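Long-range contact in heme oxygenase (mycobilin-producing) (Mycobacterium tuberculosis, PDB 6PLE), which degrades heme oxidatively to mycobilin with release of free iron, working as a homodimer of the antibiotic biosynthesis monooxygenase family: residues Pro2-Asn7 with Phe92-Asp97. The protein carries 1 engineered substitution. Sequence-based numbering, arbitrary orientation.
With BLA (biliverdine IX alpha), chain C.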
loop_
_atom_site.group_PDB
_atom_site.type_symbol
_atom_site.label_atom_id
_atom_site.label_comp_id
_atom_site.label_asym_id
_atom_site.label_seq_id
_atom_site.Cartn_x
_atom_site.Cartn_y
_atom_site.Cartn_z
ATOM N N PRO A 2 9.742 -8.567 23.663
ATOM C CA PRO A 2 9.251 -8.583 22.284
ATOM C C PRO A 2 8.262 -7.447 22.011
ATOM O O PRO A 2 7.870 -6.683 22.899
ATOM C CB PRO A 2 8.556 -9.957 22.166
ATOM C CG PRO A 2 8.563 -10.572 23.585
ATOM C CD PRO A 2 8.940 -9.451 24.525
ATOM N N VAL A 3 7.876 -7.327 20.748
ATOM C CA VAL A 3 6.917 -6.329 20.320
ATOM C C VAL A 3 5.727 -7.062 19.745
ATOM O O VAL A 3 5.788 -8.261 19.471
ATOM C CB VAL A 3 7.535 -5.357 19.305
ATOM C CG1 VAL A 3 8.883 -4.899 19.827
ATOM C CG2 VAL A 3 7.736 -6.053 17.973
ATOM N N VAL A 4 4.626 -6.341 19.579
ATOM C CA VAL A 4 3.425 -6.900 18.967
ATOM C C VAL A 4 2.905 -5.887 17.973
ATOM O O VAL A 4 2.817 -4.700 18.292
ATOM C CB VAL A 4 2.334 -7.243 20.002
ATOM C CG1 VAL A 4 1.001 -7.408 19.318
ATOM C CG2 VAL A 4 2.683 -8.499 20.720
ATOM N N LYS A 5 2.585 -6.350 16.775
ATOM C CA LYS A 5 1.975 -5.550 15.729
ATOM C C LYS A 5 0.575 -6.081 15.523
ATOM O O LYS A 5 0.412 -7.249 15.170
ATOM C CB LYS A 5 2.741 -5.670 14.407
ATOM C CG LYS A 5 3.809 -4.634 14.115
ATOM C CD LYS A 5 4.803 -4.480 15.229
ATOM C CE LYS A 5 5.863 -3.493 14.814
ATOM N NZ LYS A 5 6.247 -2.512 15.867
ATOM N N ILE A 6 -0.430 -5.224 15.668
ATOM C CA ILE A 6 -1.803 -5.621 15.407
ATOM C C ILE A 6 -2.277 -4.899 14.165
ATOM O O ILE A 6 -2.052 -3.691 14.023
ATOM C CB ILE A 6 -2.712 -5.336 16.606
ATOM C CG1 ILE A 6 -2.287 -6.247 17.768
ATOM C CG2 ILE A 6 -4.162 -5.537 16.194
ATOM C CD1 ILE A 6 -3.285 -6.287 18.900
ATOM N N ASN A 7 -2.918 -5.640 13.262
ATOM C CA ASN A 7 -3.413 -5.099 11.999
ATOM C C ASN A 7 -4.928 -5.265 11.975
ATOM O O ASN A 7 -5.442 -6.379 11.845
ATOM C CB ASN A 7 -2.735 -5.784 10.802
ATOM C CG ASN A 7 -3.332 -5.373 9.457
ATOM O OD1 ASN A 7 -4.174 -4.470 9.364
ATOM N ND2 ASN A 7 -2.890 -6.047 8.397
ATOM N N PHE A 92 2.792 -1.980 19.569
ATOM C CA PHE A 92 2.860 -2.053 21.021
ATOM C C PHE A 92 4.195 -2.626 21.459
ATOM O O PHE A 92 4.862 -3.328 20.701
ATOM C CB PHE A 92 1.769 -2.948 21.586
ATOM C CG PHE A 92 0.400 -2.596 21.141
ATOM C CD1 PHE A 92 -0.106 -3.105 19.970
ATOM C CD2 PHE A 92 -0.400 -1.759 21.921
ATOM C CE1 PHE A 92 -1.383 -2.778 19.578
ATOM C CE2 PHE A 92 -1.661 -1.431 21.542
ATOM C CZ PHE A 92 -2.170 -1.941 20.383
ATOM N N GLU A 93 4.553 -2.355 22.712
ATOM C CA GLU A 93 5.602 -3.081 23.416
ATOM C C GLU A 93 4.958 -4.011 24.441
ATOM O O GLU A 93 4.014 -3.613 25.132
ATOM C CB GLU A 93 6.571 -2.128 24.116
ATOM C CG GLU A 93 7.749 -1.697 23.260
ATOM C CD GLU A 93 9.055 -1.568 24.040
ATOM O OE1 GLU A 93 10.025 -0.985 23.496
ATOM O OE2 GLU A 93 9.117 -2.048 25.186
ATOM N N VAL A 94 5.451 -5.250 24.521
ATOM C CA VAL A 94 4.936 -6.263 25.445
ATOM C C VAL A 94 5.480 -5.994 26.844
ATOM O O VAL A 94 6.665 -6.198 27.103
ATOM C CB VAL A 94 5.308 -7.677 24.993
ATOM C CG1 VAL A 94 4.688 -8.711 25.910
ATOM C CG2 VAL A 94 4.873 -7.906 23.560
ATOM N N VAL A 95 4.604 -5.591 27.761
ATOM C CA VAL A 95 5.004 -5.182 29.104
ATOM C C VAL A 95 4.706 -6.244 30.176
ATOM O O VAL A 95 5.300 -6.193 31.265
ATOM C CB VAL A 95 4.331 -3.820 29.422
ATOM C CG1 VAL A 95 4.124 -3.580 30.885
ATOM C CG2 VAL A 95 5.149 -2.681 28.827
ATOM N N LEU A 96 3.843 -7.218 29.893
ATOM C CA LEU A 96 3.517 -8.261 30.871
ATOM C C LEU A 96 3.039 -9.519 30.154
ATOM O O LEU A 96 2.687 -9.493 28.968
ATOM C CB LEU A 96 2.466 -7.778 31.862
ATOM C CG LEU A 96 2.434 -8.499 33.201
ATOM C CD1 LEU A 96 2.184 -7.486 34.279
ATOM C CD2 LEU A 96 1.358 -9.565 33.228
ATOM N N ASP A 97 3.056 -10.636 30.879
ATOM C CA ASP A 97 2.647 -11.917 30.278
ATOM C C ASP A 97 2.257 -13.021 31.275
ATOM O O ASP A 97 2.332 -12.846 32.478
ATOM C CB ASP A 97 3.762 -12.429 29.362
ATOM C CG ASP A 97 3.275 -13.487 28.418
ATOM O OD1 ASP A 97 2.482 -14.358 28.851
ATOM O OD2 ASP A 97 3.646 -13.407 27.223
HETATM C CHA BLA C . -3.663 -10.325 3.952
HETATM N NA BLA C . -1.555 -10.914 5.305
HETATM C C1A BLA C . -2.552 -11.251 4.469
HETATM C C2A BLA C . -2.447 -12.564 4.147
HETATM C C3A BLA C . -1.354 -13.049 4.802
HETATM C C4A BLA C . -0.797 -12.006 5.526
HETATM C CMA BLA C . -0.850 -14.487 4.757
HETATM C CAA BLA C . -3.456 -13.234 3.211
HETATM C CBA BLA C . -2.982 -13.168 1.748
HETATM C CGA BLA C . -3.670 -12.033 0.983
HETATM O O1A BLA C . -4.921 -11.911 0.927
HETATM O O2A BLA C . -2.962 -11.203 0.373
HETATM C CHB BLA C . 0.442 -11.966 6.461
HETATM N NB BLA C . -0.509 -9.777 7.421
HETATM C C1B BLA C . 0.513 -10.933 7.324
HETATM C C2B BLA C . 1.543 -10.630 8.369
HETATM C C3B BLA C . 1.197 -9.419 9.039
HETATM C C4B BLA C . -0.062 -8.820 8.508
HETATM C CMB BLA C . 2.786 -11.481 8.688
HETATM O OB BLA C . -0.600 -7.823 8.836
HETATM C CAB BLA C . 1.995 -8.774 10.159
HETATM C CBB BLA C . 3.151 -8.202 9.889
HETATM N NC BLA C . 0.189 -7.222 5.635
HETATM C C1C BLA C . 1.500 -6.922 6.392
HETATM C C2C BLA C . 1.418 -5.501 6.842
HETATM C C3C BLA C . 0.178 -4.928 6.425
HETATM C C4C BLA C . -0.634 -5.923 5.663
HETATM C CMC BLA C . 2.517 -4.788 7.634
HETATM O OC BLA C . 2.396 -7.674 6.576
HETATM C CAC BLA C . -0.340 -3.503 6.660
HETATM C CBC BLA C . -0.522 -3.021 7.862
HETATM C CHD BLA C . -1.842 -5.671 5.177
HETATM N ND BLA C . -2.382 -8.242 4.741
HETATM C C1D BLA C . -2.740 -6.811 4.675
HETATM C C2D BLA C . -4.069 -6.638 4.016
HETATM C C3D BLA C . -4.549 -7.991 3.690
HETATM C C4D BLA C . -3.526 -9.006 4.124
HETATM C CMD BLA C . -4.804 -5.314 3.742
HETATM C CAD BLA C . -5.827 -8.412 2.984
HETATM C CBD BLA C . -5.347 -8.772 1.573
HETATM C CGD BLA C . -6.527 -9.029 0.648
HETATM O O1D BLA C . -7.388 -8.134 0.477
HETATM O O2D BLA C . -6.623 -10.133 0.053
HETATM O O HOH W 1 6.132 -2.124 18.680
#
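Val-4 and Phe-92 face each other as a hydrogen-bonded antiparallel pair, joining strand 3-9 to strand 89-93, one of the two outermost strands of this subunit's ferredoxin-like sheet. Phe-92 N gives a 3.0 Å bond to Val-4 O, approaching nearly in line with the carbonyl, whereas Val-4 N reaches Phe-92 O from above the carbonyl plane at 3.2 Å. Beyond the strand pairing, Val-94 N donates a further hydrogen bond to Pro-2 O. With CG anti to its carbonyl carbon (chi1 -53°), the Phe-92 ring lies along the neighbouring strand on the face that carries Val-4 and Ile-6. Val-4 O sits at the ring edge, in its plane, and Phe-92 CE1 meets Ile-6 CG1 obliquely at 4.0 Å. Farther along, the CG2 methyls of Val-4 and Val-94 touch at 3.6 Å, while Pro-2 CD packs against Val-94 CB. On the other face, a water accepts from Lys-5 NZ and donates to Phe-92 O at 2.7 Å, giving that oxygen a second donor; Lys-5 also forms salt bridges with Asp-60 and Glu-91. Asn-7 ND2 donates to biliverdin OB at 2.9 Å. Three backbone bonds thus fix the register, with apolar contacts on one face, the water-bridged Lys-5 charge on the other, and strand 3-9 bearing a product-binding amide.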